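PDB 4Q5W: protein tudor from Drosophila melanogaster, which probably acts in the piRNA pathway with the Piwi proteins Aubergine and AGO3, and is required in oogenesis for primordial germ cell formation and normal abdominal segmentation. Local coordinates for residues A[122-125]-A[126-129]; A[167-170]-A[171-174]. All coordinates share one frame; numbering follows the deposited sequence.

Both contacts are two-turn helical runs in the ninth extended Tudor domain, in the part built on the five-stranded sheet and away from the antiparallel sheet of strands 52-56 to 87-90, as in the staphylococcal nuclease-like half of extended Tudor domains. Interaction 1 lies on helix 122-134 and comes first along the chain; interaction 2 follows on helix 166-182, after strands 139-144 and 153-158. Their centres are about 10 Å apart, and the helices pack directly: T128 CG2 lies 3.7 Å from L170 CD1 and equally near L173 CB, while T125 CG2 meets L170 CD2. Each run thus supplies one side of an interface holding the two helices together beside the sheet.

Interaction 1: residues A[122-125]-A[126-129]; sequences KALT and LTTF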
loop_
_atom_site.group_PDB
_atom_site.type_symbol
_atom_site.label_atom_id
_atom_site.label_comp_id
_atom_site.label_asym_id
_atom_site.label_seq_id
_atom_site.Cartn_x
_atom_site.Cartn_y
_atom_site.Cartn_z
ATOM N N LYS A 122 -8.169 -16.927 2.313
ATOM C CA LYS A 122 -7.459 -15.652 2.397
ATOM C C LYS A 122 -6.017 -15.693 1.878
ATOM O O LYS A 122 -5.609 -14.847 1.059
ATOM C CB LYS A 122 -7.461 -15.154 3.846
ATOM C CG LYS A 122 -8.833 -14.769 4.378
ATOM C CD LYS A 122 -8.734 -14.288 5.834
ATOM C CE LYS A 122 -10.066 -13.775 6.346
ATOM N NZ LYS A 122 -11.079 -14.862 6.407
ATOM N N ALA A 123 -5.240 -16.649 2.382
ATOM C CA ALA A 123 -3.837 -16.761 2.002
ATOM C C ALA A 123 -3.678 -17.081 0.516
ATOM O O ALA A 123 -2.844 -16.492 -0.168
ATOM C CB ALA A 123 -3.124 -17.805 2.860
ATOM N N LEU A 124 -4.488 -18.001 0.009
ATOM C CA LEU A 124 -4.393 -18.346 -1.409
ATOM C C LEU A 124 -4.791 -17.163 -2.292
ATOM O O LEU A 124 -4.186 -16.906 -3.333
ATOM C CB LEU A 124 -5.262 -19.568 -1.719
ATOM C CG LEU A 124 -5.409 -19.976 -3.191
ATOM C CD1 LEU A 124 -4.064 -20.247 -3.833
ATOM C CD2 LEU A 124 -6.280 -21.226 -3.260
ATOM N N THR A 125 -5.821 -16.448 -1.876
ATOM C CA THR A 125 -6.277 -15.293 -2.622
ATOM C C THR A 125 -5.187 -14.238 -2.658
ATOM O O THR A 125 -4.916 -13.661 -3.705
ATOM C CB THR A 125 -7.561 -14.694 -2.021
ATOM O OG1 THR A 125 -8.634 -15.634 -2.173
ATOM C CG2 THR A 125 -7.937 -13.370 -2.717
ATOM N N LEU A 126 -4.551 -13.988 -1.520
ATOM C CA LEU A 126 -3.560 -12.914 -1.478
ATOM C C LEU A 126 -2.279 -13.233 -2.250
ATOM O O LEU A 126 -1.705 -12.350 -2.897
ATOM C CB LEU A 126 -3.273 -12.485 -0.042
ATOM C CG LEU A 126 -4.478 -11.767 0.566
ATOM C CD1 LEU A 126 -4.083 -11.045 1.851
ATOM C CD2 LEU A 126 -5.144 -10.802 -0.434
ATOM N N THR A 127 -1.833 -14.482 -2.212
ATOM C CA THR A 127 -0.646 -14.867 -2.972
ATOM C C THR A 127 -0.931 -14.854 -4.479
ATOM O O THR A 127 -0.074 -14.454 -5.282
ATOM C CB THR A 127 -0.057 -16.232 -2.509
ATOM O OG1 THR A 127 1.175 -16.488 -3.194
ATOM C CG2 THR A 127 -1.025 -17.381 -2.765
ATOM N N THR A 128 -2.135 -15.280 -4.857
ATOM C CA THR A 128 -2.538 -15.238 -6.258
ATOM C C THR A 128 -2.647 -13.788 -6.726
ATOM O O THR A 128 -2.223 -13.460 -7.827
ATOM C CB THR A 128 -3.856 -15.994 -6.485
ATOM O OG1 THR A 128 -3.716 -17.321 -5.959
ATOM C CG2 THR A 128 -4.200 -16.083 -7.991
ATOM N N PHE A 129 -3.190 -12.921 -5.874
ATOM C CA PHE A 129 -3.356 -11.509 -6.202
ATOM C C PHE A 129 -1.968 -10.872 -6.387
ATOM O O PHE A 129 -1.746 -10.101 -7.323
ATOM C CB PHE A 129 -4.130 -10.826 -5.063
ATOM C CG PHE A 129 -4.616 -9.425 -5.368
ATOM C CD1 PHE A 129 -4.649 -8.917 -6.671
ATOM C CD2 PHE A 129 -5.064 -8.620 -4.329
ATOM C CE1 PHE A 129 -5.109 -7.629 -6.920
ATOM C CE2 PHE A 129 -5.523 -7.327 -4.569
ATOM C CZ PHE A 129 -5.543 -6.831 -5.861
#
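Regular i to i+4 backbone bonds join K122 to L126, A123 to T127, L124 to T128 and T125 to F129, making 122-129 an unbroken alpha-helical run, the first two turns of helix 122-134. The side chains add to this at L124 and T128. The carbonyl oxygen of L124 accepts two hydrogen bonds from the same residue: T128 N stands 3.0 Å from L124 O, and the hydroxyl comes closer, with T128 OG1 2.7 Å from L124 O. These donors reach the oxygen from opposite faces of its carbonyl plane, each tilted from that plane by 29°. The threonine hydroxyl can fold back this way because OG1 lies beside its own backbone N and anti to its carbonyl carbon (chi1 -54°). Its polar end is thereby satisfied within the helix, and the rotation of the side chain is fixed, with CG2 left anti to the backbone N of T128. The side chains of L124 and T128 run side by side in the same direction, and L124 CD1 passes 3.6 Å from T128 OG1. On another side of the helix, L126 leans back over the preceding turn, its CG 3.3 Å from K122 O. F129 CB rests 3.2 Å from T125 O, while the ring itself is carried away from it. The hydroxyl of T125 is held by the N121 carbonyl, and the ammonium of K122 reaches back to the carbonyl of E119, so both bond with residues just before the run. Around the run, L124 leans on E177 and F129 on I166, both of helix 166-182, whereas L126 and F129 also touch V11 of strand 5-11, wedging the helix between its partner helix and the sheet.

Interaction 2: residues A[167-170]-A[171-174]; sequences YEHL and QKLV
Two turns near the start of the C-terminal helix 166-182 carry this contact, in which the side chain of Q171 folds back over the ring of Y167, four residues earlier. The amide nitrogen Q171 NE2 lies over the centre of the Y167 ring, 3.3 Å above its plane, with Y167 CE2 the nearest ring atom to Q171 NE2 at 3.4 Å. Amide and ring planes are inclined by 37°, so the two groups do not stack flat. The same nitrogen donates to the backbone, with Q171 NE2 3.2 Å from Y167 O; the carbonyl sits close to the amide plane, but the donor stands above the carbonyl plane. Q171 N also bonds to Y167 O, weakly. With CG of Q171 beside its own backbone N (chi1 -73°) and the chain extended beyond it, the amide reaches one turn back. On another side, H169 is approached obliquely by K172 and L173: L173 CD1 comes within 3.5 Å of H169 CD2, and K172 CE within 3.8 Å of H169 ND1. L170 and V174 touch loosely and face helices 116-120 and 122-134, meeting F118 and I117 respectively on the first and T125 on the second. The far ends of the polar pair are tied down too, Y167 OH to the carbonyl of P114 and Q171 OE1 to the hydroxyl of S115. Bound at both ends of its amide, Q171 has its flip state fixed, while the nearby ammonium of K172 would probably disfavour a second proton on the H169 imidazole, that is, its cationic form.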
loop_
_atom_site.group_PDB
_atom_site.type_symbol
_atom_site.label_atom_id
_atom_site.label_comp_id
_atom_site.label_asym_id
_atom_site.label_seq_id
_atom_site.Cartn_x
_atom_site.Cartn_y
_atom_site.Cartn_z
ATOM N N TYR A 167 -11.198 -8.606 -10.396
ATOM C CA TYR A 167 -12.168 -9.212 -9.484
ATOM C C TYR A 167 -12.592 -10.588 -9.996
ATOM O O TYR A 167 -12.512 -11.596 -9.279
ATOM C CB TYR A 167 -13.376 -8.283 -9.290
ATOM C CG TYR A 167 -14.515 -8.879 -8.480
ATOM C CD1 TYR A 167 -14.356 -9.165 -7.132
ATOM C CD2 TYR A 167 -15.756 -9.131 -9.060
ATOM C CE1 TYR A 167 -15.395 -9.703 -6.384
ATOM C CE2 TYR A 167 -16.804 -9.666 -8.312
ATOM C CZ TYR A 167 -16.608 -9.950 -6.971
ATOM O OH TYR A 167 -17.634 -10.472 -6.217
ATOM N N GLU A 168 -13.018 -10.634 -11.250
ATOM C CA GLU A 168 -13.447 -11.878 -11.850
ATOM C C GLU A 168 -12.292 -12.848 -12.081
ATOM O O GLU A 168 -12.438 -14.040 -11.843
ATOM C CB GLU A 168 -14.214 -11.610 -13.144
ATOM C CG GLU A 168 -15.539 -10.885 -12.916
ATOM C CD GLU A 168 -15.408 -9.372 -12.825
ATOM O OE1 GLU A 168 -14.276 -8.857 -12.927
ATOM O OE2 GLU A 168 -16.453 -8.695 -12.660
ATOM N N HIS A 169 -11.149 -12.345 -12.548
ATOM C CA HIS A 169 -10.015 -13.217 -12.825
ATOM C C HIS A 169 -9.438 -13.847 -11.564
ATOM O O HIS A 169 -9.048 -15.022 -11.556
ATOM C CB HIS A 169 -8.906 -12.454 -13.539
ATOM C CG HIS A 169 -7.924 -13.342 -14.226
ATOM N ND1 HIS A 169 -8.211 -13.984 -15.411
ATOM C CD2 HIS A 169 -6.678 -13.741 -13.871
ATOM C CE1 HIS A 169 -7.172 -14.716 -15.773
ATOM N NE2 HIS A 169 -6.225 -14.578 -14.862
ATOM N N LEU A 170 -9.386 -13.066 -10.494
ATOM C CA LEU A 170 -8.826 -13.567 -9.238
ATOM C C LEU A 170 -9.696 -14.683 -8.676
ATOM O O LEU A 170 -9.185 -15.697 -8.197
ATOM C CB LEU A 170 -8.692 -12.441 -8.220
ATOM C CG LEU A 170 -7.970 -12.799 -6.925
ATOM C CD1 LEU A 170 -6.558 -13.329 -7.193
ATOM C CD2 LEU A 170 -7.917 -11.583 -6.018
ATOM N N GLN A 171 -11.010 -14.507 -8.753
ATOM C CA GLN A 171 -11.921 -15.568 -8.328
ATOM C C GLN A 171 -11.702 -16.835 -9.138
ATOM O O GLN A 171 -11.663 -17.941 -8.586
ATOM C CB GLN A 171 -13.368 -15.132 -8.483
ATOM C CG GLN A 171 -13.824 -14.109 -7.462
ATOM C CD GLN A 171 -15.236 -13.647 -7.728
ATOM O OE1 GLN A 171 -16.181 -14.102 -7.081
ATOM N NE2 GLN A 171 -15.390 -12.735 -8.680
ATOM N N LYS A 172 -11.559 -16.663 -10.445
ATOM C CA LYS A 172 -11.355 -17.783 -11.365
ATOM C C LYS A 172 -10.083 -18.567 -11.060
ATOM O O LYS A 172 -10.116 -19.793 -10.998
ATOM C CB LYS A 172 -11.350 -17.299 -12.819
ATOM C CG LYS A 172 -11.175 -18.435 -13.823
ATOM C CD LYS A 172 -11.389 -17.974 -15.252
ATOM C CE LYS A 172 -10.222 -17.177 -15.769
ATOM N NZ LYS A 172 -10.442 -16.787 -17.192
ATOM N N LEU A 173 -8.968 -17.860 -10.873
ATOM C CA LEU A 173 -7.687 -18.493 -10.550
ATOM C C LEU A 173 -7.691 -19.246 -9.220
ATOM O O LEU A 173 -7.119 -20.327 -9.123
ATOM C CB LEU A 173 -6.547 -17.477 -10.548
ATOM C CG LEU A 173 -6.168 -16.796 -11.865
ATOM C CD1 LEU A 173 -4.956 -15.904 -11.678
ATOM C CD2 LEU A 173 -5.906 -17.815 -12.980
ATOM N N VAL A 174 -8.315 -18.660 -8.197
ATOM C CA VAL A 174 -8.386 -19.302 -6.884
ATOM C C VAL A 174 -9.250 -20.564 -6.961
ATOM O O VAL A 174 -8.882 -21.617 -6.454
ATOM C CB VAL A 174 -8.922 -18.328 -5.806
ATOM C CG1 VAL A 174 -9.266 -19.072 -4.505
ATOM C CG2 VAL A 174 -7.911 -17.211 -5.539
#